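PDB 4KP3: RILP-like protein 2 from Mus musculus, which takes part in cell shape control, dendritic spine formation and maintenance, and protein transport, including transport out of primary cilia. Local coordinates for residues Leu30-Tyr42 against Arg66-Gly78. Numbering follows the deposited sequence.
Sequences LQLTTDDVYDISY and RVMEMLETLVNEG
Val37 packs as a knob into a hole on segment 66-78 of helix 55-100, joining the two antiparallel helices of the RH1 domain's helical hairpin. The hole is formed by Met68, Leu71, Glu72 and Val75. The two segment axes approach to 9.3 Å at an angle of 167°. The two methyls of Val37 divide the work. Val37 CG1, anti to the backbone N (chi1 175°), lies 3.7 Å from Met68 CE, while CG2 faces Leu71 and Val75. The Met68 chain is bent at both outer torsions, and Met68 CE also meets Ile40 CG2 at 3.7 Å. Ser41 OG bonds back to Val37 O at 2.7 Å, a carbonyl that also accepts from Ser41 N.

Tyr38 OH donates to Glu72 OE2 at 2.6 Å. The carboxylate oxygen lies at the ring edge, and the hydroxyl meets it from above the carboxylate plane. Replacing Glu72 by alanine would remove the carboxylate and is likely to leave the Tyr38 hydroxyl without this acceptor. Thr34 CG2 rests on Asn76 CB at 3.7 Å. Thr33 and Asp36 form a capping box at the start of helix 34-49, with Asp36 N to Thr33 OG1 at 3.1 Å.

Ala24 and Leu25 of helix 22-25 touch Ile40, and Leu74 of the second subunit packs on Leu71 and Val75. Another protein's chain packs on Ser41 and Met68.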
loop_
_atom_site.group_PDB
_atom_site.type_symbol
_atom_site.label_atom_id
_atom_site.label_comp_id
_atom_site.label_asym_id
_atom_site.label_seq_id
_atom_site.Cartn_x
_atom_site.Cartn_y
_atom_site.Cartn_z
ATOM N N LEU E 30 -9.387 -15.764 3.848
ATOM C CA LEU E 30 -9.435 -16.701 4.970
ATOM C C LEU E 30 -8.506 -17.888 4.742
ATOM O O LEU E 30 -8.437 -18.797 5.569
ATOM C CB LEU E 30 -10.864 -17.170 5.223
ATOM C CG LEU E 30 -11.776 -16.090 5.817
ATOM C CD1 LEU E 30 -13.166 -16.654 6.033
ATOM C CD2 LEU E 30 -11.199 -15.556 7.118
ATOM N N GLN E 31 -7.786 -17.871 3.624
ATOM C CA GLN E 31 -6.860 -18.944 3.320
ATOM C C GLN E 31 -5.446 -18.463 3.039
ATOM O O GLN E 31 -4.601 -19.238 2.595
ATOM C CB GLN E 31 -7.390 -19.788 2.182
ATOM C CG GLN E 31 -8.597 -20.589 2.583
ATOM C CD GLN E 31 -9.177 -21.365 1.451
ATOM O OE1 GLN E 31 -9.059 -20.976 0.290
ATOM N NE2 GLN E 31 -9.814 -22.482 1.775
ATOM N N LEU E 32 -5.197 -17.182 3.289
ATOM C CA LEU E 32 -3.834 -16.675 3.307
ATOM C C LEU E 32 -3.052 -17.372 4.416
ATOM O O LEU E 32 -3.592 -17.657 5.485
ATOM C CB LEU E 32 -3.819 -15.162 3.543
ATOM C CG LEU E 32 -4.314 -14.256 2.413
ATOM C CD1 LEU E 32 -4.481 -12.838 2.938
ATOM C CD2 LEU E 32 -3.328 -14.297 1.257
ATOM N N THR E 33 -1.784 -17.663 4.144
ATOM C CA THR E 33 -0.844 -18.058 5.187
ATOM C C THR E 33 0.067 -16.871 5.474
ATOM O O THR E 33 0.087 -15.906 4.708
ATOM C CB THR E 33 0.039 -19.224 4.743
ATOM O OG1 THR E 33 0.966 -18.757 3.756
ATOM C CG2 THR E 33 -0.808 -20.348 4.167
ATOM N N THR E 34 0.831 -16.931 6.559
ATOM C CA THR E 34 1.776 -15.854 6.850
ATOM C C THR E 34 2.846 -15.763 5.758
ATOM O O THR E 34 3.368 -14.683 5.485
ATOM C CB THR E 34 2.425 -15.986 8.251
ATOM O OG1 THR E 34 2.998 -17.288 8.401
ATOM C CG2 THR E 34 1.390 -15.764 9.349
ATOM N N ASP E 35 3.152 -16.895 5.125
ATOM C CA ASP E 35 4.051 -16.910 3.969
ATOM C C ASP E 35 3.498 -16.077 2.811
ATOM O O ASP E 35 4.243 -15.339 2.165
ATOM C CB ASP E 35 4.313 -18.341 3.495
ATOM C CG ASP E 35 5.304 -19.078 4.376
ATOM O OD1 ASP E 35 6.129 -18.405 5.027
ATOM O OD2 ASP E 35 5.261 -20.328 4.410
ATOM N N ASP E 36 2.197 -16.204 2.553
ATOM C CA ASP E 36 1.541 -15.426 1.502
ATOM C C ASP E 36 1.649 -13.929 1.771
ATOM O O ASP E 36 1.859 -13.137 0.853
ATOM C CB ASP E 36 0.070 -15.816 1.369
ATOM C CG ASP E 36 -0.116 -17.222 0.843
ATOM O OD1 ASP E 36 0.780 -17.717 0.127
ATOM O OD2 ASP E 36 -1.166 -17.829 1.142
ATOM N N VAL E 37 1.512 -13.550 3.036
ATOM C CA VAL E 37 1.627 -12.152 3.432
ATOM C C VAL E 37 3.050 -11.653 3.168
ATOM O O VAL E 37 3.247 -10.570 2.613
ATOM C CB VAL E 37 1.251 -11.964 4.921
ATOM C CG1 VAL E 37 1.489 -10.533 5.373
ATOM C CG2 VAL E 37 -0.193 -12.371 5.156
ATOM N N TYR E 38 4.033 -12.459 3.559
ATOM C CA TYR E 38 5.441 -12.153 3.305
ATOM C C TYR E 38 5.730 -11.971 1.813
ATOM O O TYR E 38 6.495 -11.088 1.423
ATOM C CB TYR E 38 6.338 -13.251 3.880
ATOM C CG TYR E 38 6.153 -13.480 5.362
ATOM C CD1 TYR E 38 5.695 -12.462 6.188
ATOM C CD2 TYR E 38 6.426 -14.715 5.934
ATOM C CE1 TYR E 38 5.518 -12.664 7.537
ATOM C CE2 TYR E 38 6.252 -14.928 7.287
ATOM C CZ TYR E 38 5.799 -13.897 8.084
ATOM O OH TYR E 38 5.622 -14.098 9.434
ATOM N N ASP E 39 5.113 -12.810 0.987
ATOM C CA ASP E 39 5.273 -12.715 -0.462
ATOM C C ASP E 39 4.731 -11.391 -0.993
ATOM O O ASP E 39 5.419 -10.689 -1.733
ATOM C CB ASP E 39 4.584 -13.888 -1.169
ATOM C CG ASP E 39 5.323 -15.200 -0.983
ATOM O OD1 ASP E 39 6.501 -15.173 -0.565
ATOM O OD2 ASP E 39 4.728 -16.261 -1.263
ATOM N N ILE E 40 3.501 -11.058 -0.602
ATOM C CA ILE E 40 2.868 -9.797 -0.979
ATOM C C ILE E 40 3.732 -8.616 -0.554
ATOM O O ILE E 40 3.884 -7.642 -1.295
ATOM C CB ILE E 40 1.471 -9.659 -0.328
ATOM C CG1 ILE E 40 0.525 -10.742 -0.848
ATOM C CG2 ILE E 40 0.873 -8.280 -0.591
ATOM C CD1 ILE E 40 -0.821 -10.778 -0.131
ATOM N N SER E 41 4.303 -8.714 0.641
ATOM C CA SER E 41 5.143 -7.654 1.186
ATOM C C SER E 41 6.352 -7.364 0.305
ATOM O O SER E 41 6.718 -6.204 0.104
ATOM C CB SER E 41 5.618 -8.025 2.590
ATOM O OG SER E 41 4.523 -8.313 3.440
ATOM N N TYR E 42 6.976 -8.419 -0.215
ATOM C CA TYR E 42 8.154 -8.232 -1.048
ATOM C C TYR E 42 7.836 -7.484 -2.336
ATOM O O TYR E 42 8.533 -6.532 -2.691
ATOM C CB TYR E 42 8.847 -9.560 -1.373
ATOM C CG TYR E 42 9.967 -9.386 -2.371
ATOM C CD1 TYR E 42 11.085 -8.620 -2.060
ATOM C CD2 TYR E 42 9.902 -9.969 -3.628
ATOM C CE1 TYR E 42 12.108 -8.442 -2.973
ATOM C CE2 TYR E 42 10.925 -9.804 -4.548
ATOM C CZ TYR E 42 12.025 -9.039 -4.215
ATOM O OH TYR E 42 13.043 -8.871 -5.126
ATOM N N ARG E 66 2.727 -1.013 8.151
ATOM C CA ARG E 66 1.786 -1.185 9.256
ATOM C C ARG E 66 0.567 -2.008 8.831
ATOM O O ARG E 66 0.124 -2.895 9.558
ATOM C CB ARG E 66 1.346 0.175 9.804
ATOM C CG ARG E 66 0.375 0.106 10.978
ATOM C CD ARG E 66 1.011 -0.522 12.214
ATOM N NE ARG E 66 2.254 0.143 12.598
ATOM C CZ ARG E 66 2.319 1.233 13.355
ATOM N NH1 ARG E 66 1.206 1.794 13.811
ATOM N NH2 ARG E 66 3.496 1.767 13.651
ATOM N N VAL E 67 0.027 -1.711 7.651
ATOM C CA VAL E 67 -1.110 -2.466 7.135
ATOM C C VAL E 67 -0.764 -3.948 6.961
ATOM O O VAL E 67 -1.539 -4.818 7.354
ATOM C CB VAL E 67 -1.640 -1.870 5.803
ATOM C CG1 VAL E 67 -2.551 -2.858 5.083
ATOM C CG2 VAL E 67 -2.379 -0.563 6.061
ATOM N N MET E 68 0.404 -4.230 6.388
ATOM C CA MET E 68 0.840 -5.608 6.181
ATOM C C MET E 68 1.095 -6.318 7.511
ATOM O O MET E 68 0.787 -7.502 7.657
ATOM C CB MET E 68 2.087 -5.665 5.287
ATOM C CG MET E 68 1.876 -5.123 3.885
ATOM S SD MET E 68 0.582 -6.011 3.001
ATOM C CE MET E 68 1.211 -7.683 3.031
ATOM N N GLU E 69 1.659 -5.590 8.473
ATOM C CA GLU E 69 1.824 -6.094 9.837
ATOM C C GLU E 69 0.492 -6.542 10.446
ATOM O O GLU E 69 0.400 -7.616 11.053
ATOM C CB GLU E 69 2.479 -5.031 10.732
ATOM C CG GLU E 69 3.986 -4.889 10.541
ATOM C CD GLU E 69 4.585 -3.728 11.320
ATOM O OE1 GLU E 69 3.834 -2.817 11.721
ATOM O OE2 GLU E 69 5.816 -3.727 11.525
ATOM N N MET E 70 -0.540 -5.719 10.273
ATOM C CA MET E 70 -1.859 -6.034 10.816
ATOM C C MET E 70 -2.437 -7.239 10.100
ATOM O O MET E 70 -3.067 -8.097 10.720
ATOM C CB MET E 70 -2.800 -4.828 10.718
ATOM C CG MET E 70 -2.362 -3.671 11.605
ATOM S SD MET E 70 -3.447 -2.241 11.554
ATOM C CE MET E 70 -3.507 -1.935 9.804
ATOM N N LEU E 71 -2.197 -7.305 8.794
ATOM C CA LEU E 71 -2.618 -8.441 7.988
ATOM C C LEU E 71 -1.924 -9.718 8.455
ATOM O O LEU E 71 -2.577 -10.746 8.630
ATOM C CB LEU E 71 -2.321 -8.183 6.510
ATOM C CG LEU E 71 -2.834 -9.232 5.526
ATOM C CD1 LEU E 71 -4.336 -9.264 5.555
ATOM C CD2 LEU E 71 -2.349 -8.939 4.119
ATOM N N GLU E 72 -0.607 -9.653 8.656
ATOM C CA GLU E 72 0.143 -10.801 9.168
ATOM C C GLU E 72 -0.438 -11.307 10.486
ATOM O O GLU E 72 -0.718 -12.501 10.631
ATOM C CB GLU E 72 1.632 -10.477 9.371
ATOM C CG GLU E 72 2.440 -11.710 9.825
ATOM C CD GLU E 72 3.769 -11.375 10.492
ATOM O OE1 GLU E 72 4.129 -10.181 10.571
ATOM O OE2 GLU E 72 4.453 -12.319 10.948
ATOM N N THR E 73 -0.626 -10.393 11.437
ATOM C CA THR E 73 -1.148 -10.755 12.755
ATOM C C THR E 73 -2.496 -11.477 12.676
ATOM O O THR E 73 -2.648 -12.568 13.231
ATOM C CB THR E 73 -1.269 -9.531 13.682
ATOM O OG1 THR E 73 0.022 -8.927 13.847
ATOM C CG2 THR E 73 -1.811 -9.943 15.043
ATOM N N LEU E 74 -3.461 -10.883 11.978
ATOM C CA LEU E 74 -4.792 -11.481 11.855
ATOM C C LEU E 74 -4.761 -12.839 11.160
ATOM O O LEU E 74 -5.495 -13.750 11.543
ATOM C CB LEU E 74 -5.760 -10.536 11.134
ATOM C CG LEU E 74 -6.181 -9.298 11.925
ATOM C CD1 LEU E 74 -7.252 -8.526 11.180
ATOM C CD2 LEU E 74 -6.669 -9.690 13.306
ATOM N N VAL E 75 -3.918 -12.972 10.141
ATOM C CA VAL E 75 -3.735 -14.263 9.485
ATOM C C VAL E 75 -3.126 -15.270 10.465
ATOM O O VAL E 75 -3.616 -16.393 10.598
ATOM C CB VAL E 75 -2.861 -14.145 8.210
ATOM C CG1 VAL E 75 -2.416 -15.526 7.716
ATOM C CG2 VAL E 75 -3.616 -13.406 7.113
ATOM N N ASN E 76 -2.077 -14.850 11.169
ATOM C CA ASN E 76 -1.383 -15.717 12.124
ATOM C C ASN E 76 -2.260 -16.175 13.288
ATOM O O ASN E 76 -2.351 -17.371 13.567
ATOM C CB ASN E 76 -0.135 -15.023 12.667
ATOM C CG ASN E 76 0.707 -15.937 13.535
ATOM O OD1 ASN E 76 0.966 -17.087 13.182
ATOM N ND2 ASN E 76 1.131 -15.429 14.683
ATOM N N GLU E 77 -2.892 -15.216 13.962
ATOM C CA GLU E 77 -3.820 -15.493 15.055
ATOM C C GLU E 77 -4.895 -16.495 14.662
ATOM O O GLU E 77 -5.122 -17.482 15.361
ATOM C CB GLU E 77 -4.499 -14.199 15.512
ATOM C CG GLU E 77 -3.562 -13.219 16.183
ATOM C CD GLU E 77 -2.858 -13.827 17.375
ATOM O OE1 GLU E 77 -3.540 -14.472 18.197
ATOM O OE2 GLU E 77 -1.622 -13.670 17.483
ATOM N N GLY E 78 -5.557 -16.227 13.540
ATOM C CA GLY E 78 -6.628 -17.077 13.056
ATOM C C GLY E 78 -6.191 -18.508 12.803
ATOM O O GLY E 78 -6.866 -19.450 13.212
#